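Local coordinates for glutaredoxin (Methanosarcina acetivorans, PDB 5CAX), which reduces protein disulfides with coenzyme M as the thiol source, as a glutaredoxin-like oxidoreductase known as methanoredoxin, at residues Thr29-Trp32 with Cys33-Lys37; Lys65-Ser68 with Arg69-Ser73. One frame throughout, in Å; residues are numbered along the deposited sequence.

Contact 1. Residues Thr29-Trp32 with Cys33-Lys37; sequences TCVW and CKKTK. With CD (cadmium ion), chain G.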
ATOM      1  N   THR A  29       0.138   5.168  12.348  1.00 62.11           N
ATOM      2  CA  THR A  29      -0.522   6.097  13.245  1.00 63.15           C
ATOM      3  C   THR A  29      -1.650   6.865  12.568  1.00 61.52           C
ATOM      4  O   THR A  29      -2.133   7.849  13.108  1.00 62.21           O
ATOM      5  CB  THR A  29       0.483   7.118  13.791  1.00 64.60           C
ATOM      6  OG1 THR A  29       1.057   7.846  12.693  1.00 62.58           O
ATOM      7  CG2 THR A  29       1.596   6.415  14.578  1.00 66.13           C
ATOM      8  N   CYS A  30      -2.032   6.447  11.367  1.00 67.77           N
ATOM      9  CA  CYS A  30      -3.067   7.153  10.641  1.00 66.91           C
ATOM     10  C   CYS A  30      -4.289   6.282  10.320  1.00 69.78           C
ATOM     11  O   CYS A  30      -4.149   5.160   9.829  1.00 69.12           O
ATOM     12  CB  CYS A  30      -2.497   7.736   9.361  1.00 72.29           C
ATOM     13  SG  CYS A  30      -3.746   8.626   8.466  1.00 68.57           S
ATOM     14  N   VAL A  31      -5.477   6.838  10.562  1.00 60.18           N
ATOM     15  CA  VAL A  31      -6.738   6.135  10.430  1.00 60.66           C
ATOM     16  C   VAL A  31      -7.042   5.613   9.023  1.00 59.21           C
ATOM     17  O   VAL A  31      -7.449   4.458   8.869  1.00 59.17           O
ATOM     18  CB  VAL A  31      -7.910   7.074  10.844  1.00 68.78           C
ATOM     19  CG1 VAL A  31      -9.265   6.408  10.648  1.00 68.80           C
ATOM     20  CG2 VAL A  31      -7.743   7.551  12.268  1.00 71.26           C
ATOM     21  N   TRP A  32      -6.830   6.449   8.002  1.00 61.15           N
ATOM     22  CA  TRP A  32      -7.207   6.105   6.625  1.00 62.65           C
ATOM     23  C   TRP A  32      -6.200   5.173   5.959  1.00 60.44           C
ATOM     24  O   TRP A  32      -6.554   4.400   5.056  1.00 58.14           O
ATOM     25  CB  TRP A  32      -7.432   7.372   5.790  1.00 61.17           C
ATOM     26  CG  TRP A  32      -8.365   8.328   6.496  1.00 66.33           C
ATOM     27  CD1 TRP A  32      -8.044   9.550   7.012  1.00 64.10           C
ATOM     28  CD2 TRP A  32      -9.746   8.107   6.829  1.00 67.10           C
ATOM     29  NE1 TRP A  32      -9.137  10.112   7.610  1.00 65.94           N
ATOM     30  CE2 TRP A  32     -10.197   9.248   7.517  1.00 69.14           C
ATOM     31  CE3 TRP A  32     -10.649   7.059   6.600  1.00 66.06           C
ATOM     32  CZ2 TRP A  32     -11.506   9.377   7.984  1.00 68.34           C
ATOM     33  CZ3 TRP A  32     -11.947   7.186   7.064  1.00 66.92           C
ATOM     34  CH2 TRP A  32     -12.363   8.334   7.749  1.00 68.66           C
ATOM     35  N   CYS A  33      -4.950   5.255   6.404  1.00 59.03           N
ATOM     36  CA  CYS A  33      -3.940   4.266   6.028  1.00 58.06           C
ATOM     37  C   CYS A  33      -4.334   2.867   6.525  1.00 58.91           C
ATOM     38  O   CYS A  33      -4.358   1.911   5.755  1.00 57.77           O
ATOM     39  CB  CYS A  33      -2.583   4.653   6.607  1.00 58.41           C
ATOM     40  SG  CYS A  33      -1.594   5.769   5.610  1.00 57.85           S
ATOM     41  N   LYS A  34      -4.735   2.783   7.787  1.00 56.75           N
ATOM     42  CA  LYS A  34      -5.140   1.522   8.392  1.00 61.19           C
ATOM     43  C   LYS A  34      -6.453   1.048   7.785  1.00 61.89           C
ATOM     44  O   LYS A  34      -6.662  -0.149   7.587  1.00 62.82           O
ATOM     45  CB  LYS A  34      -5.259   1.673   9.910  1.00 60.57           C
ATOM     46  CG  LYS A  34      -3.913   1.649  10.595  1.00 66.50           C
ATOM     47  CD  LYS A  34      -4.012   1.812  12.082  1.00 69.70           C
ATOM     48  CE  LYS A  34      -4.195   3.262  12.420  1.00 70.06           C
ATOM     49  NZ  LYS A  34      -4.362   3.461  13.873  1.00 73.59           N
ATOM     50  N   LYS A  35      -7.344   1.992   7.497  1.00 63.70           N
ATOM     51  CA  LYS A  35      -8.606   1.670   6.825  1.00 64.82           C
ATOM     52  C   LYS A  35      -8.366   1.096   5.428  1.00 58.24           C
ATOM     53  O   LYS A  35      -9.119   0.245   4.963  1.00 58.67           O
ATOM     54  CB  LYS A  35      -9.500   2.920   6.714  1.00 65.92           C
ATOM     55  CG  LYS A  35     -10.222   3.409   7.971  1.00 62.55           C
ATOM     56  CD  LYS A  35     -11.052   2.324   8.621  1.00 68.28           C
ATOM     57  CE  LYS A  35     -11.728   2.823   9.924  1.00 71.29           C
ATOM     58  NZ  LYS A  35     -12.397   1.739  10.696  1.00 72.59           N
ATOM     59  N   THR A  36      -7.311   1.561   4.765  1.00 57.47           N
ATOM     60  CA  THR A  36      -6.960   1.038   3.444  1.00 56.27           C
ATOM     61  C   THR A  36      -6.506  -0.424   3.521  1.00 56.01           C
ATOM     62  O   THR A  36      -7.000  -1.255   2.755  1.00 55.95           O
ATOM     63  CB  THR A  36      -5.856   1.883   2.752  1.00 55.20           C
ATOM     64  OG1 THR A  36      -6.260   3.252   2.695  1.00 60.58           O
ATOM     65  CG2 THR A  36      -5.604   1.391   1.338  1.00 54.49           C
ATOM     66  N   LYS A  37      -5.579  -0.743   4.423  1.00 54.03           N
ATOM     67  CA  LYS A  37      -5.120  -2.133   4.545  1.00 58.72           C
ATOM     68  C   LYS A  37      -6.217  -3.058   5.064  1.00 56.18           C
ATOM     69  O   LYS A  37      -6.256  -4.241   4.698  1.00 56.46           O
ATOM     70  CB  LYS A  37      -3.845  -2.244   5.399  1.00 60.84           C
ATOM     71  CG  LYS A  37      -4.014  -2.360   6.876  1.00 63.42           C
ATOM     72  CD  LYS A  37      -3.798  -3.775   7.386  1.00 60.40           C
ATOM     73  CE  LYS A  37      -3.643  -3.693   8.891  1.00 66.31           C
ATOM     74  NZ  LYS A  37      -3.738  -4.976   9.618  1.00 68.15           N
TER
HETATM   75 CD    CD G 203      -2.546   8.423   6.036  1.00 69.74          CD
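The carbonyl oxygen of W32 is gripped twice by T36 one turn further on: the backbone N of T36 reaches W32 O at 3.0 Å from well above the carbonyl plane, and the T36 hydroxyl OG1 donates to the same W32 O at 2.6 Å, tilted only 19° from that plane. With OG1 turned beside its own backbone N (chi1 -55°), the hydroxyl folds back along the helix, and its proton is spent on an acceptor of the preceding turn. The two acceptors before W32 accept from backbone donors, K34 N to C30 O at 3.2 Å and K35 N to V31 O at 2.8 Å. C30, right before helix 31-43, takes its N-cap position, and with C33 it makes up the CxxC motif of the glutaredoxin and thioredoxin fold, in the loop after strand 22-26 and the first turn of the helix. Both cysteine sulfurs face a bound cadmium ion, with C30 SG 2.7 Å and C33 SG 2.9 Å from the metal; F76 completes the site with its carbonyl oxygen. On the outer side of the helix, V31 CG1 lies over the centre of one face of the W32 indole, while K35 CG approaches CE3 of that ring obliquely at 3.9 Å. The K34 chain runs back toward the helix start, its bend at chi3 (-80°) bringing CE alongside C30 O at 3.2 Å. T36, by contrast, is buried against M24, P77 and F90.

Contact 2. Residues Lys65-Ser68 with Arg69-Ser73; sequences KQVS and RFNPS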
ATOM      1  N   LYS A  65      11.303   7.078  -0.940  1.00 71.79           N
ATOM      2  CA  LYS A  65      11.770   7.308  -2.308  1.00 72.22           C
ATOM      3  C   LYS A  65      10.977   6.500  -3.332  1.00 69.47           C
ATOM      4  O   LYS A  65      10.766   6.940  -4.458  1.00 70.63           O
ATOM      5  CB  LYS A  65      13.259   6.971  -2.412  1.00 74.73           C
ATOM      6  CG  LYS A  65      14.059   7.911  -3.289  1.00 77.94           C
ATOM      7  CD  LYS A  65      15.261   8.459  -2.535  1.00 81.84           C
ATOM      8  CE  LYS A  65      16.102   7.324  -1.974  1.00 81.06           C
ATOM      9  NZ  LYS A  65      17.417   7.784  -1.461  1.00 84.78           N
ATOM     10  N   GLN A  66      10.562   5.304  -2.948  1.00 59.01           N
ATOM     11  CA  GLN A  66       9.713   4.501  -3.805  1.00 62.88           C
ATOM     12  C   GLN A  66       8.333   5.141  -3.945  1.00 59.32           C
ATOM     13  O   GLN A  66       7.788   5.239  -5.043  1.00 60.95           O
ATOM     14  CB  GLN A  66       9.621   3.067  -3.248  1.00 60.62           C
ATOM     15  CG  GLN A  66       8.427   2.196  -3.695  1.00 56.41           C
ATOM     16  CD  GLN A  66       8.582   1.585  -5.072  1.00 59.40           C
ATOM     17  OE1 GLN A  66       9.409   2.028  -5.891  1.00 62.15           O
ATOM     18  NE2 GLN A  66       7.807   0.527  -5.327  1.00 57.65           N
ATOM     19  N   VAL A  67       7.760   5.547  -2.821  1.00 52.66           N
ATOM     20  CA  VAL A  67       6.444   6.183  -2.829  1.00 56.49           C
ATOM     21  C   VAL A  67       6.413   7.407  -3.751  1.00 59.54           C
ATOM     22  O   VAL A  67       5.461   7.591  -4.502  1.00 61.13           O
ATOM     23  CB  VAL A  67       5.997   6.572  -1.391  1.00 51.44           C
ATOM     24  CG1 VAL A  67       4.859   7.564  -1.424  1.00 53.73           C
ATOM     25  CG2 VAL A  67       5.577   5.327  -0.612  1.00 48.52           C
ATOM     26  N   SER A  68       7.466   8.217  -3.721  1.00 58.73           N
ATOM     27  CA  SER A  68       7.494   9.442  -4.510  1.00 62.01           C
ATOM     28  C   SER A  68       7.574   9.193  -6.023  1.00 64.86           C
ATOM     29  O   SER A  68       7.190  10.062  -6.803  1.00 68.40           O
ATOM     30  CB  SER A  68       8.646  10.350  -4.067  1.00 65.39           C
ATOM     31  OG  SER A  68       9.893   9.715  -4.155  1.00 65.76           O
ATOM     32  N   ARG A  69       8.066   8.028  -6.439  1.00 75.69           N
ATOM     33  CA  ARG A  69       8.107   7.674  -7.864  1.00 78.70           C
ATOM     34  C   ARG A  69       6.686   7.570  -8.437  1.00 78.23           C
ATOM     35  O   ARG A  69       6.466   7.836  -9.612  1.00 80.31           O
ATOM     36  CB  ARG A  69       8.851   6.346  -8.100  1.00 77.71           C
ATOM     37  CG  ARG A  69      10.359   6.416  -7.879  1.00 79.84           C
ATOM     38  CD  ARG A  69      11.052   5.055  -8.023  1.00 78.72           C
ATOM     39  NE  ARG A  69      11.223   4.627  -9.406  1.00 82.03           N
ATOM     40  CZ  ARG A  69      10.779   3.482  -9.918  1.00 83.14           C
ATOM     41  NH1 ARG A  69      10.072   2.632  -9.172  1.00 80.05           N
ATOM     42  NH2 ARG A  69      11.042   3.185 -11.192  1.00 85.33           N
ATOM     43  N   PHE A  70       5.724   7.214  -7.589  1.00 70.92           N
ATOM     44  CA  PHE A  70       4.329   7.042  -7.996  1.00 69.66           C
ATOM     45  C   PHE A  70       3.449   8.173  -7.456  1.00 71.67           C
ATOM     46  O   PHE A  70       2.360   8.454  -7.974  1.00 72.42           O
ATOM     47  CB  PHE A  70       3.833   5.675  -7.512  1.00 65.72           C
ATOM     48  CG  PHE A  70       4.574   4.525  -8.134  1.00 62.78           C
ATOM     49  CD1 PHE A  70       4.033   3.837  -9.206  1.00 61.76           C
ATOM     50  CD2 PHE A  70       5.837   4.171  -7.683  1.00 61.92           C
ATOM     51  CE1 PHE A  70       4.712   2.812  -9.795  1.00 57.10           C
ATOM     52  CE2 PHE A  70       6.528   3.141  -8.277  1.00 60.85           C
ATOM     53  CZ  PHE A  70       5.961   2.457  -9.333  1.00 60.59           C
ATOM     54  N   ASN A  71       3.948   8.818  -6.408  1.00 68.75           N
ATOM     55  CA  ASN A  71       3.228   9.870  -5.728  1.00 67.82           C
ATOM     56  C   ASN A  71       4.184  10.990  -5.308  1.00 71.40           C
ATOM     57  O   ASN A  71       4.748  10.942  -4.222  1.00 71.79           O
ATOM     58  CB  ASN A  71       2.487   9.274  -4.525  1.00 62.28           C
ATOM     59  CG  ASN A  71       1.668  10.292  -3.777  1.00 62.77           C
ATOM     60  OD1 ASN A  71       1.377  11.388  -4.292  1.00 64.01           O
ATOM     61  ND2 ASN A  71       1.274   9.941  -2.556  1.00 56.50           N
ATOM     62  N   PRO A  72       4.403  11.986  -6.180  1.00 84.40           N
ATOM     63  CA  PRO A  72       5.319  13.081  -5.818  1.00 86.86           C
ATOM     64  C   PRO A  72       4.907  13.840  -4.542  1.00 86.96           C
ATOM     65  O   PRO A  72       5.753  14.470  -3.905  1.00 89.73           O
ATOM     66  CB  PRO A  72       5.282  14.004  -7.050  1.00 90.30           C
ATOM     67  CG  PRO A  72       4.102  13.566  -7.855  1.00 89.85           C
ATOM     68  CD  PRO A  72       3.928  12.107  -7.567  1.00 86.29           C
ATOM     69  N   SER A  73       3.629  13.778  -4.176  1.00 81.71           N
ATOM     70  CA  SER A  73       3.157  14.388  -2.937  1.00 79.83           C
ATOM     71  C   SER A  73       3.719  13.651  -1.752  1.00 77.79           C
ATOM     72  O   SER A  73       3.823  14.196  -0.658  1.00 79.27           O
ATOM     73  CB  SER A  73       1.642  14.343  -2.869  1.00 76.95           C
ATOM     74  OG  SER A  73       1.112  14.990  -4.001  1.00 81.22           O
TER
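R69 lays its side chain back along the preceding turn, over acceptors of K65 and Q66. Its CB rests 3.4 Å from Q66 O, the carbonyl that also receives a weak bond from R69 N. CG then passes K65 O at 3.5 Å, and CD is still 4.0 Å from K65 O as the chain leaves the backbone. A bend at chi3 (77°) swings the guanidinium toward the Q66 amide, where NH1 makes a weak hydrogen bond to Q66 OE1 at 3.4 Å. OE1 lies at the edge of the guanidinium and in its plane, and the two flat groups are turned by only 13°, so the two planes are nearly parallel. This is the C-terminal part of helix 57-70, which covers the central sheet of the thioredoxin fold: Q66 and V67 pack on Y25, F70 on I80 and A86. The F70 ring meets Q66 O with its edge, CD2 being 3.5 Å from that oxygen. V67 O serves two donors, F70 N at 3.1 Å from above the carbonyl plane and N71 N at 2.7 Å within it. The chain then doubles over S68, whose CA-H points almost straight at N71 O, with S68 CA 3.1 Å from it; the S68 hydroxyl turns the other way and donates to K65 O. N71 CB packs against V67 O, and its carboxamide nitrogen ND2 is hydrogen-bonded to the hydroxyls of S75, in the loop, and T78, at the start of strand 78-81.

How the contacts relate
Contact 1 comes first along the chain, at the start of helix 31-43, and contact 2 follows toward the end of helix 57-70; strand 48-51 lies between these helices. Their centres are 18 Å apart and their nearest atoms about 10 Å, with no touch. The helices flank the mixed sheet on opposite faces, as expected of a thioredoxin fold: contact 1 leans on M24 and contact 2 on its neighbour Y25 in strand 22-26. The F76 loop joins them indirectly, since its carbonyl oxygen shares the cadmium ion with contact 1 while V67 of contact 2 packs on the F76 residue. Contact 1 holds the redox motif; contact 2 holds no metal ligand.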